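Local coordinates for protein putative aldehyde dehydrogenase (Burkholderia cenocepacia, PDB 4YWE) that probably oxidises aldehydes to the corresponding acids with NAD or NADP as electron acceptor, as a calcium-binding member of the aldehyde dehydrogenase family, at residues G18-P23 with V193-A198; F164-G169 with R466-E471; V401-A406 with G426-R431. All coordinates share one frame; numbering follows the deposited sequence.

Contact 1: G18-P23 with V193-A198; sequences GEWTLP and VAELAA
Trp20 reaches out from the strand 19-21 and lays one edge of its indole against the side chain of Glu195 on the helix 188-200. The polar part of this meeting is thin. Trp20 NE1 lies 3.3 Å from Glu195 OE2, and with an angle of 121° at the hydrogen this is a weak, strongly bent hydrogen bond. The carboxylate plane stands 67° from the ring plane, and OE2 approaches the indole obliquely. The rest is contact with the ring edge: Glu195 CG sits in the ring plane, 3.5 Å from Trp20 CZ2. Tryptophan suits the place because it couples a long hydrophobic edge with one N-H, and glutamate because its methylenes pack while its carboxylate accepts.

The two side chains run at about a right angle to each other. Glu195 is extended beyond CG, which carries its carboxylate away from the helix and up to the indole. Its other oxygen, OE1, forms a salt bridge with Arg192; this bridge within the helix steadies the carboxylate, and the indole adds only a weak bond. Trp20 in turn meets the ring of Phe15, with the planes at about 60°, and Phe15 packs on Ala194, whose small methyl lets the ring come close to the helix. On another side of the helix, Leu196 packs on Leu81 and Val85 of the helix 71-87. The arrangement is peripheral packing of an N-terminal beta hairpin, strands 14-16 and 19-21, on the connecting helix of a beta-alpha-beta crossover between strands 177-182 and 207-209 in the Rossmann-like domain.

Contact 2: F164-G169 with R466-E471; sequences FGRSVG and REKGFE
The guanidinium of Arg166 has Lys468 CE at its edge, in its plane and 3.5 Å from Arg166 NH1, while Glu467 OE1 comes at it obliquely. The carboxylate of Glu467 is turned 85° against the guanidinium, so the two flat groups do not pair side by side. Along the helix, the Phe164 ring carries Val168 CG2 on one face, toward the rim. This is the packing of the helix 160-174, which connects the parallel strands 139-155 and 177-182 of the Rossmann-like domain in a beta-alpha-beta crossover, against the loop that follows strand 463-464. It probably borders the active site, since the side chain of Arg166 also touches Glu256, the predicted active-site residue.

The link between Arg166 NE and Glu467 OE1, at 3.7 Å, is a long salt bridge without hydrogen-bond geometry, and NE is buried with no hydrogen-bond partner in the model. Stronger bonds lie beside it: Arg166 NH2 binds Thr233 OG1, and Glu467 OE2 binds Ser231 OG. Ser167, short enough to fit at the helix surface, links His153 and Ser231 through its OG.

Arg166 leaves the helix with CG between the backbone N and the carbonyl carbon (chi1 75°) and then runs extended to NE, which carries the guanidinium out toward Lys468 and Glu467. Lys468, also extended, crosses it at a slant, Lys468 CG lying 3.8 Å from Arg166 CD. A long aliphatic chain suits both residues here, because the methylenes make the contact while the charged ends have separate partners, Thr233 for Arg166 and, in a cation-pi contact, the ring of Phe456 for Lys468. The two like charges nevertheless remain near each other, with Arg166 NH1 4.3 Å from Lys468 NZ.

Contact 3: V401-A406 with G426-R431; sequences VDEDEA and GARQMR
Glu403 sends its side chain from the first turn of the helix 403-410 to two arginines of the helix 426-435. Its CB already points toward that helix, and CG passes 4.2 Å from Arg428 NE. Beyond CG the chain is extended (chi2 -173°), which brings CD to the guanidinium edge of Arg431. There the two flat groups are nearly coplanar, 4° apart, and Arg431 grips side-on: NE gives a hydrogen bond of 3.0 Å to Glu403 OE1, and NH2 one of 2.6 Å to Glu403 OE2, each oxygen accepting through its syn lone pair. This grip belongs to one of two deposited conformers of Arg431, so the short distance deserves caution. Glu403 OE2 also accepts from Arg428 NE at 3.1 Å, a fairly straight bond that arrives from above the carboxylate plane, with the guanidinium turned 87° to it. A water joins in, donating to Glu403 OE2 and accepting from Arg428 NH2.

Glutamate suits this first helical position, where a negative charge is probably favoured by the positive end of the helix dipole; Asp402, the N-cap, accepts from Glu405 N through OD1. Arg431 NH1 bonds the carbonyl of His486 in a neighbouring subunit, so the network adjoins an interface. In this conformer of Arg431, two arginines converge on one carboxylate, which would favour its ionised form, and this partly exposed salt-bridge network ties the two helices by charge more than by hydrophobic packing.

Contacts 1 and 2 lie in the Rossmann-like half of the chain, their centres 21 Å apart; each has one segment on a helix of two successive beta-alpha-beta units, 188-200 and 160-174, and they touch where Val193 CG1 meets Phe164 CE1 at 3.7 Å. Along the chain their segments alternate. Contact 3 falls wholly between the two segments of contact 2 and belongs to the other large sheet, where helices 403-410 and 426-435 follow strands 394-400 and 418-422. Its centre is 31 Å from that of contact 2 and 51 Å from that of contact 1, across the chain's centre. Contact 2 thus sits centrally, near the predicted active-site residue, whereas contacts 1 and 3 pack the periphery.

Contact 1: G18-P23 with V193-A198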
loop_
_atom_site.group_PDB
_atom_site.type_symbol
_atom_site.label_atom_id
_atom_site.label_comp_id
_atom_site.label_asym_id
_atom_site.label_seq_id
_atom_site.Cartn_x
_atom_site.Cartn_y
_atom_site.Cartn_z
ATOM N N GLY A 18 36.215 2.999 -5.355
ATOM C CA GLY A 18 36.548 1.601 -5.555
ATOM C C GLY A 18 38.006 1.248 -5.335
ATOM O O GLY A 18 38.443 0.149 -5.670
ATOM N N GLU A 19 38.765 2.182 -4.769
ATOM C CA GLU A 19 40.181 1.952 -4.509
ATOM C C GLU A 19 40.571 2.418 -3.112
ATOM O O GLU A 19 39.941 3.310 -2.546
ATOM C CB GLU A 19 41.041 2.662 -5.558
ATOM C CG GLU A 19 40.975 2.033 -6.941
ATOM C CD GLU A 19 41.812 2.777 -7.962
ATOM O OE1 GLU A 19 42.199 3.933 -7.687
ATOM O OE2 GLU A 19 42.081 2.208 -9.039
ATOM N N TRP A 20 41.609 1.802 -2.556
ATOM C CA TRP A 20 42.108 2.193 -1.245
ATOM C C TRP A 20 43.026 3.402 -1.375
ATOM O O TRP A 20 44.060 3.343 -2.040
ATOM C CB TRP A 20 42.831 1.026 -0.572
ATOM C CG TRP A 20 41.914 -0.114 -0.261
ATOM C CD1 TRP A 20 41.848 -1.314 -0.906
ATOM C CD2 TRP A 20 40.910 -0.151 0.761
ATOM N NE1 TRP A 20 40.873 -2.101 -0.342
ATOM C CE2 TRP A 20 40.282 -1.410 0.683
ATOM C CE3 TRP A 20 40.485 0.755 1.736
ATOM C CZ2 TRP A 20 39.252 -1.784 1.544
ATOM C CZ3 TRP A 20 39.464 0.380 2.591
ATOM C CH2 TRP A 20 38.858 -0.878 2.489
ATOM N N THR A 21 42.633 4.500 -0.737
ATOM C CA THR A 21 43.312 5.777 -0.914
ATOM C C THR A 21 43.884 6.306 0.397
ATOM O O THR A 21 43.210 6.304 1.428
ATOM C CB THR A 21 42.354 6.835 -1.503
ATOM O OG1 THR A 21 41.748 6.324 -2.697
ATOM C CG2 THR A 21 43.101 8.120 -1.828
ATOM N N LEU A 22 45.134 6.757 0.348
ATOM C CA LEU A 22 45.764 7.406 1.490
ATOM C C LEU A 22 45.024 8.692 1.842
ATOM O O LEU A 22 44.495 9.367 0.957
ATOM C CB LEU A 22 47.234 7.716 1.193
ATOM C CG LEU A 22 48.180 6.534 0.991
ATOM C CD1 LEU A 22 49.572 7.028 0.629
ATOM C CD2 LEU A 22 48.226 5.673 2.240
ATOM N N PRO A 23 44.979 9.032 3.138
ATOM C CA PRO A 23 44.380 10.305 3.551
ATOM C C PRO A 23 45.140 11.485 2.956
ATOM O O PRO A 23 46.349 11.384 2.744
ATOM C CB PRO A 23 44.502 10.276 5.079
ATOM C CG PRO A 23 45.609 9.313 5.356
ATOM C CD PRO A 23 45.509 8.273 4.284
ATOM N N VAL A 193 33.845 -5.153 4.704
ATOM C CA VAL A 193 32.553 -5.321 4.047
ATOM C C VAL A 193 32.564 -4.620 2.692
ATOM O O VAL A 193 31.979 -5.109 1.724
ATOM C CB VAL A 193 31.409 -4.795 4.936
ATOM C CG1 VAL A 193 30.083 -4.827 4.189
ATOM C CG2 VAL A 193 31.323 -5.608 6.217
ATOM N N ALA A 194 33.243 -3.478 2.631
ATOM C CA ALA A 194 33.355 -2.710 1.397
ATOM C C ALA A 194 34.046 -3.521 0.306
ATOM O O ALA A 194 33.688 -3.425 -0.869
ATOM C CB ALA A 194 34.105 -1.412 1.648
ATOM N N GLU A 195 35.039 -4.315 0.698
ATOM C CA GLU A 195 35.738 -5.184 -0.242
ATOM C C GLU A 195 34.799 -6.250 -0.788
ATOM O O GLU A 195 34.823 -6.560 -1.978
ATOM C CB GLU A 195 36.947 -5.846 0.419
ATOM C CG GLU A 195 38.142 -4.934 0.591
ATOM C CD GLU A 195 39.384 -5.682 1.033
ATOM O OE1 GLU A 195 39.289 -6.905 1.266
ATOM O OE2 GLU A 195 40.454 -5.048 1.144
ATOM N N LEU A 196 33.977 -6.809 0.095
ATOM C CA LEU A 196 32.997 -7.815 -0.297
ATOM C C LEU A 196 31.997 -7.234 -1.287
ATOM O O LEU A 196 31.566 -7.914 -2.216
ATOM C CB LEU A 196 32.272 -8.366 0.932
ATOM C CG LEU A 196 33.116 -9.248 1.854
ATOM C CD1 LEU A 196 32.297 -9.742 3.038
ATOM C CD2 LEU A 196 33.696 -10.416 1.077
ATOM N N ALA A 197 31.641 -5.969 -1.084
ATOM C CA ALA A 197 30.730 -5.268 -1.979
ATOM C C ALA A 197 31.338 -5.142 -3.372
ATOM O O ALA A 197 30.659 -5.348 -4.378
ATOM C CB ALA A 197 30.385 -3.892 -1.421
ATOM N N ALA A 198 32.624 -4.808 -3.423
ATOM C CA ALA A 198 33.341 -4.713 -4.688
ATOM C C ALA A 198 33.384 -6.073 -5.378
ATOM O O ALA A 198 33.208 -6.169 -6.593
ATOM C CB ALA A 198 34.748 -4.183 -4.465
#

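Contact 2: F164-G169 with R466-E471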
loop_
_atom_site.group_PDB
_atom_site.type_symbol
_atom_site.label_atom_id
_atom_site.label_comp_id
_atom_site.label_asym_id
_atom_site.label_seq_id
_atom_site.Cartn_x
_atom_site.Cartn_y
_atom_site.Cartn_z
ATOM N N PHE A 164 25.613 -0.503 9.770
ATOM C CA PHE A 164 26.032 -0.349 8.380
ATOM C C PHE A 164 25.034 -1.053 7.470
ATOM O O PHE A 164 24.621 -0.514 6.448
ATOM C CB PHE A 164 27.439 -0.914 8.167
ATOM C CG PHE A 164 27.962 -0.755 6.765
ATOM C CD1 PHE A 164 27.740 -1.733 5.809
ATOM C CD2 PHE A 164 28.694 0.366 6.409
ATOM C CE1 PHE A 164 28.226 -1.590 4.521
ATOM C CE2 PHE A 164 29.184 0.514 5.124
ATOM C CZ PHE A 164 28.949 -0.465 4.179
ATOM N N GLY A 165 24.642 -2.260 7.864
ATOM C CA GLY A 165 23.723 -3.064 7.082
ATOM C C GLY A 165 22.341 -2.467 6.912
ATOM O O GLY A 165 21.764 -2.528 5.828
ATOM N N ARG A 166 21.803 -1.887 7.981
ATOM C CA ARG A 166 20.465 -1.314 7.920
ATOM C C ARG A 166 20.474 0.019 7.175
ATOM O O ARG A 166 19.519 0.350 6.474
ATOM C CB ARG A 166 19.880 -1.136 9.330
ATOM C CG ARG A 166 20.449 0.027 10.128
ATOM C CD ARG A 166 19.758 0.173 11.478
ATOM N NE ARG A 166 20.244 1.343 12.203
ATOM C CZ ARG A 166 20.089 1.532 13.508
ATOM N NH1 ARG A 166 19.462 0.624 14.242
ATOM N NH2 ARG A 166 20.565 2.629 14.080
ATOM N N SER A 167 21.562 0.771 7.314
ATOM C CA SER A 167 21.641 2.112 6.743
ATOM C C SER A 167 22.072 2.075 5.282
ATOM O O SER A 167 21.357 2.555 4.403
ATOM C CB SER A 167 22.605 2.981 7.551
ATOM O OG SER A 167 22.541 4.334 7.137
ATOM N N VAL A 168 23.245 1.502 5.032
ATOM C CA VAL A 168 23.798 1.442 3.684
ATOM C C VAL A 168 23.011 0.452 2.827
ATOM O O VAL A 168 22.802 0.677 1.637
ATOM C CB VAL A 168 25.295 1.078 3.723
ATOM C CG1 VAL A 168 25.874 1.017 2.316
ATOM C CG2 VAL A 168 26.056 2.086 4.568
ATOM N N GLY A 169 22.565 -0.639 3.441
ATOM C CA GLY A 169 21.789 -1.643 2.735
ATOM C C GLY A 169 20.488 -1.109 2.166
ATOM O O GLY A 169 20.106 -1.445 1.044
ATOM N N ARG A 466 12.567 6.480 10.694
ATOM C CA ARG A 466 12.568 5.033 10.862
ATOM C C ARG A 466 13.566 4.356 9.930
ATOM O O ARG A 466 13.682 4.716 8.758
ATOM C CB ARG A 466 11.166 4.466 10.618
ATOM C CG ARG A 466 10.112 4.934 11.613
ATOM C CD ARG A 466 10.375 4.382 13.008
ATOM N NE ARG A 466 9.381 4.838 13.980
ATOM C CZ ARG A 466 9.505 5.941 14.715
ATOM N NH1 ARG A 466 10.581 6.708 14.591
ATOM N NH2 ARG A 466 8.553 6.277 15.577
ATOM N N GLU A 467 14.292 3.378 10.464
ATOM C CA GLU A 467 15.154 2.533 9.648
ATOM C C GLU A 467 14.852 1.068 9.962
ATOM O O GLU A 467 13.992 0.781 10.797
ATOM C CB GLU A 467 16.630 2.867 9.876
ATOM C CG GLU A 467 16.980 4.303 9.489
ATOM C CD GLU A 467 18.447 4.495 9.160
ATOM O OE1 GLU A 467 19.252 3.589 9.450
ATOM O OE2 GLU A 467 18.793 5.559 8.601
ATOM N N LYS A 468 15.553 0.160 9.283
ATOM C CA LYS A 468 15.211 -1.267 9.236
ATOM C C LYS A 468 13.860 -1.478 8.549
ATOM O O LYS A 468 13.092 -0.533 8.353
ATOM C CB LYS A 468 15.177 -1.902 10.632
ATOM C CG LYS A 468 16.442 -1.755 11.456
ATOM C CD LYS A 468 16.313 -2.548 12.747
ATOM C CE LYS A 468 17.423 -2.226 13.732
ATOM N NZ LYS A 468 17.288 -3.029 14.980
ATOM N N GLY A 469 13.575 -2.723 8.181
ATOM C CA GLY A 469 12.320 -3.058 7.533
ATOM C C GLY A 469 12.124 -2.396 6.182
ATOM O O GLY A 469 12.986 -1.659 5.706
ATOM N N PHE A 470 10.978 -2.660 5.564
ATOM C CA PHE A 470 10.659 -2.087 4.262
ATOM C C PHE A 470 10.465 -0.577 4.370
ATOM O O PHE A 470 10.798 0.170 3.450
ATOM C CB PHE A 470 9.402 -2.744 3.685
ATOM C CG PHE A 470 9.222 -2.520 2.210
ATOM C CD1 PHE A 470 8.615 -1.368 1.737
ATOM C CD2 PHE A 470 9.657 -3.466 1.297
ATOM C CE1 PHE A 470 8.449 -1.161 0.379
ATOM C CE2 PHE A 470 9.493 -3.265 -0.062
ATOM C CZ PHE A 470 8.889 -2.111 -0.521
ATOM N N GLU A 471 9.936 -0.141 5.511
ATOM C CA GLU A 471 9.634 1.267 5.765
ATOM C C GLU A 471 10.849 2.182 5.583
ATOM O O GLU A 471 10.703 3.365 5.270
ATOM C CB GLU A 471 9.074 1.424 7.184
ATOM C CG GLU A 471 8.665 2.842 7.563
ATOM C CD GLU A 471 7.331 3.248 6.968
ATOM O OE1 GLU A 471 6.674 2.398 6.333
ATOM O OE2 GLU A 471 6.936 4.421 7.140
#

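Contact 3: V401-A406 with G426-R431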
loop_
_atom_site.group_PDB
_atom_site.type_symbol
_atom_site.label_atom_id
_atom_site.label_comp_id
_atom_site.label_asym_id
_atom_site.label_seq_id
_atom_site.Cartn_x
_atom_site.Cartn_y
_atom_site.Cartn_z
ATOM N N VAL A 401 2.303 0.337 40.853
ATOM C CA VAL A 401 1.091 -0.189 41.470
ATOM C C VAL A 401 0.079 -0.663 40.423
ATOM O O VAL A 401 -0.568 -1.694 40.608
ATOM C CB VAL A 401 0.456 0.859 42.422
ATOM C CG1 VAL A 401 0.166 2.164 41.692
ATOM C CG2 VAL A 401 -0.806 0.305 43.073
ATOM N N ASP A 402 -0.048 0.073 39.323
ATOM C CA ASP A 402 -1.049 -0.250 38.310
ATOM C C ASP A 402 -0.579 0.087 36.897
ATOM O O ASP A 402 0.555 0.521 36.699
ATOM C CB ASP A 402 -2.364 0.478 38.612
ATOM C CG ASP A 402 -2.184 1.982 38.774
ATOM O OD1 ASP A 402 -1.192 2.538 38.258
ATOM O OD2 ASP A 402 -3.047 2.612 39.421
ATOM N N GLU A 403 -1.465 -0.106 35.924
ATOM C CA GLU A 403 -1.154 0.177 34.525
ATOM C C GLU A 403 -0.832 1.652 34.309
ATOM O O GLU A 403 0.084 1.991 33.562
ATOM C CB GLU A 403 -2.316 -0.236 33.616
ATOM C CG GLU A 403 -2.580 -1.731 33.568
ATOM C CD GLU A 403 -3.620 -2.105 32.528
ATOM O OE1 GLU A 403 -3.895 -1.277 31.633
ATOM O OE2 GLU A 403 -4.165 -3.227 32.604
ATOM N N ASP A 404 -1.591 2.523 34.969
ATOM C CA ASP A 404 -1.408 3.963 34.830
ATOM C C ASP A 404 -0.012 4.414 35.253
ATOM O O ASP A 404 0.624 5.201 34.552
ATOM C CB ASP A 404 -2.467 4.718 35.638
ATOM C CG ASP A 404 -3.836 4.679 34.986
ATOM O OD1 ASP A 404 -3.924 4.276 33.805
ATOM O OD2 ASP A 404 -4.824 5.058 35.649
ATOM N N GLU A 405 0.466 3.922 36.391
ATOM C CA GLU A 405 1.796 4.303 36.857
ATOM C C GLU A 405 2.877 3.695 35.969
ATOM O O GLU A 405 3.914 4.311 35.736
ATOM C CB GLU A 405 2.021 3.887 38.312
ATOM C CG GLU A 405 3.316 4.458 38.887
ATOM C CD GLU A 405 3.539 4.101 40.341
ATOM O OE1 GLU A 405 3.110 3.009 40.764
ATOM O OE2 GLU A 405 4.151 4.916 41.063
ATOM N N ALA A 406 2.629 2.485 35.477
ATOM C CA ALA A 406 3.561 1.830 34.565
ATOM C C ALA A 406 3.769 2.688 33.323
ATOM O O ALA A 406 4.899 2.881 32.877
ATOM C CB ALA A 406 3.055 0.449 34.183
ATOM N N GLY A 426 -4.212 -10.473 27.506
ATOM C CA GLY A 426 -4.200 -9.995 26.135
ATOM C C GLY A 426 -4.687 -8.573 25.948
ATOM O O GLY A 426 -4.090 -7.798 25.197
ATOM N N ALA A 427 -5.778 -8.232 26.626
ATOM C CA ALA A 427 -6.335 -6.889 26.545
ATOM C C ALA A 427 -5.318 -5.877 27.053
ATOM O O ALA A 427 -5.116 -4.829 26.442
ATOM C CB ALA A 427 -7.628 -6.794 27.339
ATOM N N ARG A 428 -4.674 -6.214 28.164
ATOM C CA ARG A 428 -3.657 -5.361 28.768
ATOM C C ARG A 428 -2.473 -5.141 27.829
ATOM O O ARG A 428 -1.933 -4.038 27.751
ATOM C CB ARG A 428 -3.178 -5.968 30.088
ATOM C CG ARG A 428 -2.013 -5.238 30.732
ATOM C CD ARG A 428 -1.548 -5.968 31.976
ATOM N NE ARG A 428 -2.518 -5.862 33.060
ATOM C CZ ARG A 428 -2.575 -6.695 34.093
ATOM N NH1 ARG A 428 -1.724 -7.708 34.177
ATOM N NH2 ARG A 428 -3.491 -6.519 35.037
ATOM N N GLN A 429 -2.081 -6.193 27.116
ATOM C CA GLN A 429 -0.968 -6.120 26.172
ATOM C C GLN A 429 -1.176 -5.030 25.127
ATOM O O GLN A 429 -0.334 -4.146 24.960
ATOM C CB GLN A 429 -0.770 -7.469 25.475
ATOM C CG GLN A 429 -0.260 -8.576 26.379
ATOM C CD GLN A 429 -0.451 -9.955 25.776
ATOM O OE1 GLN A 429 -0.877 -10.090 24.628
ATOM N NE2 GLN A 429 -0.136 -10.987 26.549
ATOM N N MET A 430 -2.303 -5.097 24.425
ATOM C CA MET A 430 -2.593 -4.155 23.352
ATOM C C MET A 430 -2.901 -2.762 23.888
ATOM O O MET A 430 -2.542 -1.759 23.269
ATOM C CB MET A 430 -3.762 -4.660 22.504
ATOM C CG MET A 430 -3.487 -5.987 21.818
ATOM S SD MET A 430 -1.925 -5.970 20.917
ATOM C CE MET A 430 -2.232 -4.666 19.726
ATOM N N ARG A 431 -3.567 -2.707 25.037
ATOM C CA ARG A 431 -3.932 -1.441 25.659
ATOM C C ARG A 431 -2.688 -0.632 26.020
ATOM O O ARG A 431 -2.636 0.578 25.804
ATOM C CB ARG A 431 -4.791 -1.690 26.901
ATOM C CG ARG A 431 -5.400 -0.443 27.514
ATOM C CD ARG A 431 -6.499 -0.792 28.512
ATOM N NE ARG A 431 -6.028 -1.668 29.582
ATOM C CZ ARG A 431 -6.431 -2.922 29.758
ATOM N NH1 ARG A 431 -7.324 -3.457 28.935
ATOM N NH2 ARG A 431 -5.947 -3.644 30.761
HETATM O O HOH W 1 -4.901 -3.934 35.368
#